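EscJ (Escherichia coli, PDB 1YJ7) is a YscJ-family lipoprotein that probably builds the ring-shaped membrane platform on which the type III secretion system of enteropathogenic E. coli assembles. Local coordinates at residues Pro138-Ile141 against Gln142-Leu146; Leu98-Ile102 against Pro103-Asp107; Tyr89-Glu92 against Gln93-Arg97; Ile129-Pro132 against Glu133-Leu136. The protein carries 3 engineered substitutions. All blocks are in the same frame, centred on the assembly; numbering follows the deposited sequence. Where two conformers were deposited one is given.

Interaction 1: residues Pro138-Ile141 against Gln142-Leu146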
loop_
_atom_site.group_PDB
_atom_site.type_symbol
_atom_site.label_atom_id
_atom_site.label_comp_id
_atom_site.label_asym_id
_atom_site.label_seq_id
_atom_site.Cartn_x
_atom_site.Cartn_y
_atom_site.Cartn_z
ATOM N N PRO D 138 34.987 14.835 19.070
ATOM C CA PRO D 138 35.829 14.581 20.263
ATOM C C PRO D 138 35.082 13.982 21.458
ATOM O O PRO D 138 35.732 13.418 22.356
ATOM C CB PRO D 138 36.382 15.967 20.604
ATOM C CG PRO D 138 36.263 16.739 19.358
ATOM C CD PRO D 138 34.994 16.269 18.713
ATOM N N SER D 139 33.756 14.119 21.493
ATOM C CA SER D 139 32.932 13.560 22.558
ATOM C C SER D 139 32.418 12.136 22.305
ATOM O O SER D 139 31.787 11.552 23.171
ATOM C CB SER D 139 31.753 14.493 22.839
ATOM O OG SER D 139 32.243 15.756 23.235
ATOM N N VAL D 140 32.710 11.542 21.151
ATOM C CA VAL D 140 32.178 10.214 20.857
ATOM C C VAL D 140 32.643 9.155 21.853
ATOM O O VAL D 140 31.848 8.357 22.308
ATOM C CB VAL D 140 32.476 9.795 19.405
ATOM C CG1 VAL D 140 32.148 8.326 19.155
ATOM C CG2 VAL D 140 31.688 10.648 18.497
ATOM N N ILE D 141 33.923 9.169 22.215
ATOM C CA ILE D 141 34.433 8.226 23.200
ATOM C C ILE D 141 33.717 8.383 24.567
ATOM O O ILE D 141 33.364 7.391 25.197
ATOM C CB ILE D 141 35.885 8.448 23.225
ATOM C CG1 ILE D 141 36.527 7.634 22.089
ATOM C CG2 ILE D 141 36.482 8.011 24.582
ATOM C CD1 ILE D 141 37.981 7.868 21.939
ATOM N N GLN D 142 33.433 9.625 24.966
ATOM C CA GLN D 142 32.690 9.894 26.192
ATOM C C GLN D 142 31.261 9.406 26.106
ATOM O O GLN D 142 30.749 8.782 27.025
ATOM C CB GLN D 142 32.703 11.389 26.499
ATOM C CG GLN D 142 34.063 11.872 26.983
ATOM C CD GLN D 142 34.202 13.383 26.992
ATOM O OE1 GLN D 142 34.811 13.959 27.920
ATOM N NE2 GLN D 142 33.663 14.032 25.972
ATOM N N ILE D 143 30.602 9.705 24.998
ATOM C CA ILE D 143 29.241 9.226 24.777
ATOM C C ILE D 143 29.155 7.714 24.865
ATOM O O ILE D 143 28.280 7.173 25.514
ATOM C CB ILE D 143 28.705 9.756 23.431
ATOM C CG1 ILE D 143 28.473 11.269 23.522
ATOM C CG2 ILE D 143 27.433 9.014 23.031
ATOM C CD1 ILE D 143 28.345 11.955 22.191
ATOM N N LYS D 144 30.083 7.017 24.215
ATOM C CA LYS D 144 30.058 5.573 24.231
ATOM C C LYS D 144 30.251 5.048 25.652
ATOM O O LYS D 144 29.575 4.129 26.056
ATOM C CB LYS D 144 31.141 5.012 23.327
ATOM C CG LYS D 144 30.823 5.121 21.891
ATOM C CD LYS D 144 31.720 4.189 21.062
ATOM C CE LYS D 144 31.357 4.268 19.604
ATOM N NZ LYS D 144 32.453 3.701 18.754
ATOM N N ASN D 145 31.146 5.669 26.407
ATOM C CA ASN D 145 31.394 5.236 27.775
ATOM C C ASN D 145 30.178 5.481 28.685
ATOM O O ASN D 145 29.849 4.630 29.518
ATOM C CB ASN D 145 32.645 5.904 28.347
ATOM C CG ASN D 145 33.940 5.257 27.869
ATOM O OD1 ASN D 145 33.996 4.052 27.637
ATOM N ND2 ASN D 145 34.994 6.065 27.740
ATOM N N LEU D 146 29.494 6.613 28.516
ATOM C CA LEU D 146 28.248 6.872 29.240
ATOM C C LEU D 146 27.148 5.841 28.928
ATOM O O LEU D 146 26.513 5.305 29.831
ATOM C CB LEU D 146 27.745 8.288 28.965
ATOM C CG LEU D 146 28.635 9.429 29.488
ATOM C CD1 LEU D 146 28.269 10.736 28.844
ATOM C CD2 LEU D 146 28.542 9.535 31.006
HETATM O O HOH W 1 35.237 11.671 23.972
#

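Interaction 2: residues Leu98-Ile102 against Pro103-Asp107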
loop_
_atom_site.group_PDB
_atom_site.type_symbol
_atom_site.label_atom_id
_atom_site.label_comp_id
_atom_site.label_asym_id
_atom_site.label_seq_id
_atom_site.Cartn_x
_atom_site.Cartn_y
_atom_site.Cartn_z
ATOM N N LEU D 98 19.964 12.084 29.443
ATOM C CA LEU D 98 21.326 12.369 29.906
ATOM C C LEU D 98 22.176 12.945 28.775
ATOM O O LEU D 98 22.787 14.009 28.912
ATOM C CB LEU D 98 21.952 11.099 30.519
ATOM C CG LEU D 98 23.401 11.142 31.058
ATOM C CD1 LEU D 98 23.648 10.034 32.116
ATOM C CD2 LEU D 98 24.426 11.024 29.945
ATOM N N LEU D 99 22.194 12.278 27.627
ATOM C CA LEU D 99 23.014 12.739 26.509
ATOM C C LEU D 99 22.558 14.104 26.005
ATOM O O LEU D 99 23.359 14.882 25.506
ATOM C CB LEU D 99 23.015 11.736 25.353
ATOM C CG LEU D 99 23.668 10.395 25.641
ATOM C CD1 LEU D 99 23.472 9.467 24.462
ATOM C CD2 LEU D 99 25.114 10.567 25.960
ATOM N N SER D 100 21.281 14.407 26.161
ATOM C CA SER D 100 20.746 15.665 25.659
ATOM C C SER D 100 21.167 16.869 26.503
ATOM O O SER D 100 20.918 18.012 26.117
ATOM C CB SER D 100 19.234 15.598 25.555
ATOM O OG SER D 100 18.853 14.581 24.650
ATOM N N LYS D 101 21.815 16.626 27.636
ATOM C CA LYS D 101 22.419 17.705 28.433
ATOM C C LYS D 101 23.826 18.079 27.984
ATOM O O LYS D 101 24.384 19.087 28.422
ATOM C CB LYS D 101 22.422 17.337 29.925
ATOM C CG LYS D 101 21.033 17.177 30.505
ATOM C CD LYS D 101 21.091 16.924 31.992
ATOM C CE LYS D 101 19.736 16.571 32.560
ATOM N NZ LYS D 101 19.820 16.516 34.057
ATOM N N ILE D 102 24.431 17.284 27.100
ATOM C CA ILE D 102 25.734 17.664 26.563
ATOM C C ILE D 102 25.587 18.907 25.692
ATOM O O ILE D 102 24.764 18.913 24.776
ATOM C CB ILE D 102 26.325 16.516 25.727
ATOM C CG1 ILE D 102 26.581 15.303 26.624
ATOM C CG2 ILE D 102 27.583 16.973 25.033
ATOM C CD1 ILE D 102 26.933 14.046 25.871
ATOM N N PRO D 103 26.323 19.984 25.986
ATOM C CA PRO D 103 26.185 21.199 25.185
ATOM C C PRO D 103 26.482 20.916 23.732
ATOM O O PRO D 103 27.498 20.271 23.410
ATOM C CB PRO D 103 27.223 22.156 25.801
ATOM C CG PRO D 103 27.306 21.690 27.218
ATOM C CD PRO D 103 27.263 20.182 27.112
ATOM N N GLY D 104 25.584 21.374 22.871
ATOM C CA GLY D 104 25.684 21.134 21.448
ATOM C C GLY D 104 24.821 19.999 20.948
ATOM O O GLY D 104 24.626 19.889 19.747
ATOM N N VAL D 105 24.310 19.140 21.829
ATOM C CA VAL D 105 23.354 18.114 21.423
ATOM C C VAL D 105 21.957 18.726 21.329
ATOM O O VAL D 105 21.492 19.370 22.287
ATOM C CB VAL D 105 23.328 16.941 22.418
ATOM C CG1 VAL D 105 22.224 15.966 22.081
ATOM C CG2 VAL D 105 24.692 16.234 22.445
ATOM N N ILE D 106 21.306 18.574 20.181
ATOM C CA ILE D 106 19.950 19.099 19.999
ATOM C C ILE D 106 18.878 18.042 19.748
ATOM O O ILE D 106 17.674 18.315 19.827
ATOM C CB ILE D 106 19.947 20.242 18.948
ATOM C CG1 ILE D 106 20.213 19.698 17.547
ATOM C CG2 ILE D 106 20.964 21.291 19.355
ATOM C CD1 ILE D 106 20.202 20.794 16.459
ATOM N N ASP D 107 19.288 16.808 19.458
ATOM C CA ASP D 107 18.346 15.696 19.356
ATOM C C ASP D 107 19.157 14.407 19.541
ATOM O O ASP D 107 20.358 14.416 19.323
ATOM C CB ASP D 107 17.599 15.718 18.014
ATOM C CG ASP D 107 16.303 14.931 18.030
ATOM O OD1 ASP D 107 15.571 15.000 17.007
ATOM O OD2 ASP D 107 15.913 14.207 18.968
HETATM O O HOH W 2 19.329 19.284 23.812
#

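Interaction 3: residues Tyr89-Glu92 against Gln93-Arg97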
loop_
_atom_site.group_PDB
_atom_site.type_symbol
_atom_site.label_atom_id
_atom_site.label_comp_id
_atom_site.label_asym_id
_atom_site.label_seq_id
_atom_site.Cartn_x
_atom_site.Cartn_y
_atom_site.Cartn_z
ATOM N N TYR D 89 12.483 0.680 27.304
ATOM C CA TYR D 89 12.096 1.997 26.806
ATOM C C TYR D 89 12.461 3.073 27.815
ATOM O O TYR D 89 13.029 4.115 27.460
ATOM C CB TYR D 89 10.596 2.008 26.518
ATOM C CG TYR D 89 10.000 3.363 26.256
ATOM C CD1 TYR D 89 10.223 4.026 25.044
ATOM C CD2 TYR D 89 9.192 3.978 27.198
ATOM C CE1 TYR D 89 9.666 5.270 24.796
ATOM C CE2 TYR D 89 8.617 5.215 26.954
ATOM C CZ TYR D 89 8.865 5.852 25.751
ATOM O OH TYR D 89 8.297 7.084 25.503
ATOM N N LEU D 90 12.173 2.815 29.086
ATOM C CA LEU D 90 12.615 3.724 30.144
ATOM C C LEU D 90 14.119 3.956 30.135
ATOM O O LEU D 90 14.563 5.094 30.301
ATOM C CB LEU D 90 12.181 3.223 31.522
ATOM C CG LEU D 90 12.549 4.106 32.716
ATOM C CD1 LEU D 90 11.791 5.403 32.658
ATOM C CD2 LEU D 90 12.275 3.364 34.039
ATOM N N LYS D 91 14.913 2.897 29.977
ATOM C CA LYS D 91 16.349 3.044 29.894
ATOM C C LYS D 91 16.757 3.874 28.674
ATOM O O LYS D 91 17.588 4.764 28.787
ATOM C CB LYS D 91 17.060 1.688 29.860
ATOM C CG LYS D 91 18.593 1.773 29.833
ATOM C CD LYS D 91 19.214 2.462 31.087
ATOM C CE LYS D 91 18.986 1.667 32.365
ATOM N NZ LYS D 91 19.795 2.195 33.531
ATOM N N GLU D 92 16.169 3.587 27.520
ATOM C CA GLU D 92 16.462 4.381 26.319
ATOM C C GLU D 92 16.197 5.875 26.563
ATOM O O GLU D 92 17.016 6.740 26.187
ATOM C CB GLU D 92 15.592 3.905 25.147
ATOM C CG GLU D 92 16.037 2.578 24.562
ATOM C CD GLU D 92 15.031 2.010 23.571
ATOM O OE1 GLU D 92 15.356 0.979 22.951
ATOM O OE2 GLU D 92 13.933 2.612 23.406
ATOM N N GLN D 93 15.063 6.166 27.185
ATOM C CA GLN D 93 14.664 7.542 27.492
ATOM C C GLN D 93 15.590 8.193 28.500
ATOM O O GLN D 93 15.943 9.369 28.348
ATOM C CB GLN D 93 13.211 7.562 27.956
ATOM C CG GLN D 93 12.232 7.167 26.837
ATOM C CD GLN D 93 12.044 8.260 25.784
ATOM O OE1 GLN D 93 12.265 8.035 24.583
ATOM N NE2 GLN D 93 11.629 9.417 26.219
ATOM N N ASP D 94 16.018 7.429 29.512
ATOM C CA ASP D 94 16.964 7.922 30.501
ATOM C C ASP D 94 18.307 8.285 29.860
ATOM O O ASP D 94 18.926 9.286 30.210
ATOM C CB ASP D 94 17.240 6.858 31.574
ATOM C CG ASP D 94 16.083 6.641 32.537
ATOM O OD1 ASP D 94 15.102 7.435 32.577
ATOM O OD2 ASP D 94 16.113 5.667 33.336
ATOM N N ILE D 95 18.765 7.470 28.911
ATOM C CA ILE D 95 20.036 7.736 28.239
ATOM C C ILE D 95 19.912 8.942 27.310
ATOM O O ILE D 95 20.791 9.789 27.277
ATOM C CB ILE D 95 20.555 6.474 27.493
ATOM C CG1 ILE D 95 20.869 5.366 28.523
ATOM C CG2 ILE D 95 21.764 6.824 26.704
ATOM C CD1 ILE D 95 21.144 3.992 27.841
ATOM N N GLU D 96 18.804 9.030 26.587
ATOM C CA GLU D 96 18.528 10.200 25.746
ATOM C C GLU D 96 18.506 11.472 26.596
ATOM O O GLU D 96 19.086 12.484 26.211
ATOM C CB GLU D 96 17.225 10.035 24.964
ATOM C CG GLU D 96 17.263 8.967 23.871
ATOM C CD GLU D 96 15.947 8.786 23.132
ATOM O OE1 GLU D 96 15.807 7.794 22.374
ATOM O OE2 GLU D 96 15.034 9.639 23.287
ATOM N N ARG D 97 17.859 11.404 27.750
ATOM C CA ARG D 97 17.733 12.555 28.637
ATOM C C ARG D 97 19.104 13.034 29.076
ATOM O O ARG D 97 19.376 14.234 29.079
ATOM C CB ARG D 97 16.863 12.211 29.844
ATOM C CG ARG D 97 16.738 13.382 30.833
ATOM C CD ARG D 97 16.118 13.001 32.118
ATOM N NE ARG D 97 14.678 13.015 31.995
ATOM C CZ ARG D 97 13.892 11.989 32.142
ATOM N NH1 ARG D 97 14.402 10.805 32.443
ATOM N NH2 ARG D 97 12.567 12.155 32.009
HETATM O O HOH W 3 13.417 5.735 23.134
#

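Interaction 4: residues Ile129-Pro132 against Glu133-Leu136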
loop_
_atom_site.group_PDB
_atom_site.type_symbol
_atom_site.label_atom_id
_atom_site.label_comp_id
_atom_site.label_asym_id
_atom_site.label_seq_id
_atom_site.Cartn_x
_atom_site.Cartn_y
_atom_site.Cartn_z
ATOM N N ILE D 129 22.236 14.341 17.110
ATOM C CA ILE D 129 22.190 15.470 16.213
ATOM C C ILE D 129 22.778 16.656 16.962
ATOM O O ILE D 129 22.375 16.941 18.092
ATOM C CB ILE D 129 20.738 15.818 15.793
ATOM C CG1 ILE D 129 20.003 14.621 15.173
ATOM C CG2 ILE D 129 20.762 16.996 14.799
ATOM C CD1 ILE D 129 20.776 13.890 14.011
ATOM N N SER D 130 23.742 17.328 16.350
ATOM C CA SER D 130 24.349 18.501 16.942
ATOM C C SER D 130 23.937 19.804 16.283
ATOM O O SER D 130 23.467 19.855 15.148
ATOM C CB SER D 130 25.871 18.387 16.908
ATOM O OG SER D 130 26.384 18.762 15.640
ATOM N N SER D 131 24.140 20.882 17.030
ATOM C CA SER D 131 24.102 22.221 16.456
ATOM C C SER D 131 25.072 22.251 15.259
ATOM O O SER D 131 26.137 21.630 15.316
ATOM C CB SER D 131 24.511 23.263 17.485
ATOM O OG SER D 131 23.889 23.015 18.741
ATOM N N PRO D 132 24.739 23.003 14.224
ATOM C CA PRO D 132 25.649 23.144 13.080
ATOM C C PRO D 132 26.999 23.769 13.451
ATOM O O PRO D 132 27.997 23.531 12.750
ATOM C CB PRO D 132 24.880 24.059 12.116
ATOM C CG PRO D 132 23.476 24.108 12.595
ATOM C CD PRO D 132 23.485 23.764 14.039
ATOM N N GLU D 133 27.037 24.549 14.533
ATOM C CA GLU D 133 28.261 25.246 14.929
ATOM C C GLU D 133 29.145 24.438 15.873
ATOM O O GLU D 133 30.133 24.973 16.371
ATOM C CB GLU D 133 27.932 26.591 15.614
ATOM C CG GLU D 133 26.783 27.395 15.028
ATOM C CD GLU D 133 26.910 27.664 13.538
ATOM O OE1 GLU D 133 25.856 27.921 12.902
ATOM O OE2 GLU D 133 28.046 27.627 12.991
ATOM N N VAL D 134 28.771 23.183 16.161
ATOM C CA VAL D 134 29.469 22.349 17.132
ATOM C C VAL D 134 29.954 21.078 16.415
ATOM O O VAL D 134 29.232 20.531 15.579
ATOM C CB VAL D 134 28.540 21.978 18.305
ATOM C CG1 VAL D 134 29.134 20.882 19.187
ATOM C CG2 VAL D 134 28.229 23.236 19.146
ATOM N N ASN D 135 31.162 20.634 16.746
ATOM C CA ASN D 135 31.671 19.315 16.315
ATOM C C ASN D 135 31.770 18.406 17.526
ATOM O O ASN D 135 32.610 18.626 18.399
ATOM C CB ASN D 135 33.056 19.466 15.682
ATOM C CG ASN D 135 33.696 18.142 15.356
ATOM O OD1 ASN D 135 33.028 17.123 15.245
ATOM N ND2 ASN D 135 35.003 18.165 15.160
ATOM N N LEU D 136 30.921 17.395 17.582
ATOM C CA LEU D 136 30.852 16.496 18.714
ATOM C C LEU D 136 31.807 15.301 18.553
ATOM O O LEU D 136 31.843 14.435 19.412
ATOM C CB LEU D 136 29.436 15.988 18.916
ATOM C CG LEU D 136 28.448 17.060 19.422
ATOM C CD1 LEU D 136 27.093 16.416 19.603
ATOM C CD2 LEU D 136 28.969 17.689 20.705
#

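Interaction 1: residues Pro138-Ile141 against Gln142-Leu146
Q142 reaches back over S139, and together with I141 and V140 it carries most of this contact in the first turns of helix 140-150. Its CG lies anti to the carbonyl carbon (chi1 -72°) and the chain beyond it is extended, which sends the amide toward the start of the helix. There NE2 stands 3.5 Å from S139 CA and at the same distance from S139 OG. The backbone N-H of Q142 is taken up by a water, with Q142 N 2.9 Å from the water oxygen. I141 and N145, four residues apart, run side by side in the same direction. In the conformer described, I141 CG2 comes within 4.0 Å of N145 ND2, a contact that is doubtful because I141 was deposited in two conformers. The N145 amide does not bond the I141 carbonyl, since the angle at ND2 is poor; the backbone does, with N145 N 3.1 Å from I141 O. V140 pairs with K144 in the same side-by-side fashion: V140 CG1 touches K144 CE at 4.2 Å, and K144 N donates to V140 O at 2.9 Å. One residue earlier, I143 N meets S139 O at 2.9 Å in a nearly straight bond of 171°. V140 and I143 face the fold: V140 packs on I163 of strand 159-165, where the aliphatic part of K144 also meets V161, while I143 rests against L99 of helix 80-99 and the I102 loop. Helix 140-150 is the connection of the beta-alpha-beta unit between strands 123-130 and 159-165.

Interaction 2: residues Leu98-Ile102 against Pro103-Asp107
V105 turns its side chain back on I102 where the chain leaves helix 80-99 and enters strand 105-113. With CG1 anti to the backbone N (chi1 173°), the two methyls of V105 divide the work. CG2 sits 3.7 Å from I102 CB and also 3.6 Å from the carbonyl oxygen L99 O, whereas CG1 lies against the backbone of S100, 3.9 Å from S100 CA. I102 presents its branch point to the valine and its CG2 to the proline ring, I102 CG2 standing 3.8 Å from P103 CD. Its CG1 arm, anti to the carbonyl carbon, leads the other way.

Two successive beta turns reverse the chain. The first, of type I, runs from L99 to I102 and is closed by I102 N bonding L99 O at 3.1 Å. The second, of type II, spans I102 to V105, where V105 N donates to I102 O at 3.0 Å and 164°. P103 and G104 occupy its central positions, and G104 takes the positive phi (99°) usual for the third position of a type II turn. A water adds a further tie, giving one proton to S100 O and the other to V105 O, the latter at 2.6 Å. S100 OG itself is bonded to E96 O, one turn back in the helix.

Beyond the turns, I106 and D107 both face I129 in a classic beta bulge at the start of the strand. L99 and V105 lean on V126 and V128 of strand 123-130, L99 also meets V147 of helix 140-150, and D107 forms a salt bridge with K101 of a second subunit.

Interaction 3: residues Tyr89-Glu92 against Gln93-Arg97
The ring of Y89 lies under the aliphatic part of Q93, one helical turn further on. Q93 CG stands over one face, 3.9 Å from the ring centroid and 17° off the normal, a CH-pi contact displaced toward the rim. The amide follows the ring rather than turning its edge to it: the two planes are only 20° apart, with Q93 CD 3.9 Å from Y89 OH. The bend at chi2 of Q93 carries the amide over the hydroxyl end of the same face. A water sits 3.0 Å from Q93 OE1 and also within bonding distance of E92 OE2; with more acceptors around it than protons, the two probably share its hydrogens with others.

L90 lies across D94 at a slant, L90 CD1 3.9 Å from D94 OD1. That oxygen also takes R97 NH1 at 3.4 Å, in the plane of the guanidinium and at its edge, a salt bridge between residues three apart. K91 and I95 meet through K91 CG and I95 CD1 at 3.9 Å; beyond CG the lysine bends twice, and its NZ bonds S150 O. Beneath the side chains the backbone keeps regular i to i+4 bonds, such as E96 N to E92 O at 2.9 Å.

Acidic groups face the sheet: E92 OE1 accepts from L112 N and E96 OE1 from V110 N, tying the helix to strand 105-113. I95 packs on V110 of that strand and on V147 of helix 140-150. Two helices on a three-stranded sheet, in the order helix-strand-strand-helix-strand, make up the ring-building motif of the YscJ/FliF family.

Interaction 4: residues Ile129-Pro132 against Glu133-Leu136
Hydrogen bonding in this contact centres on S131 O, which accepts from S130 OG and V134 N. Both donors stand well out of the carbonyl plane and on opposite faces of it: the hydroxyl, at 2.9 Å from S131 O, is 46° out, and V134 N, at 3.2 Å from the same oxygen, is 61° out. S130 OG can reach the oxygen because it occupies the crowded position between its own backbone N and carbonyl carbon (chi1 82°). The amide bond closes a type I beta turn from S131 to V134, with P132 and E133 in the middle and the proline ring contributing a fixed phi suited to the first of these places. Two bonds on one carbonyl thus fix the corner at which the chain leaves strand 123-130.

Van der Waals contacts complete the corner. L136 brings one methyl back to the serine, with L136 CD1 3.6 Å and L136 CG 3.8 Å from S130 CB, so a buried leucine covers the strand end. V134 CG2 approaches S131 CB at 4.1 Å, though S131 was deposited in two conformers. At the outer rim the E133 chain bends at chi2 and curls beside the proline, where E133 OE1 lies 4.1 Å from P132 CB and E133 CD 3.9 Å from P132 C.

S130 shares backbone bonds with K164 and S166, I129 pairs with I106 and D107 on the other side, and S131 with G104 continues the pairing just past the strand. L136 then packs on V105 of strand 105-113 and I163 of strand 159-165 before the chain goes on to helix 140-150.

Overall arrangement
All four contacts belong to one alpha/beta unit and succeed one another along the chain: interaction 3, then 2, 4 and 1. Interaction 3 runs straight on into interaction 2, their centres 13 Å apart, along helix 80-99. Interactions 2 and 4 are closest, at 10 Å, joined by probable hydrogen bonds I106 N to I129 O and D107 O to I129 N, both 2.9 Å. Interaction 1 closes on interaction 2, centres 12 Å apart, where L146 CD1 meets L98 CD2 at 4.0 Å. Interactions 3 and 4, at 21 Å, do not touch. Glycerol lies near K144 and phosphate near E96, each about 3 Å away and probably from the crystallisation liquor.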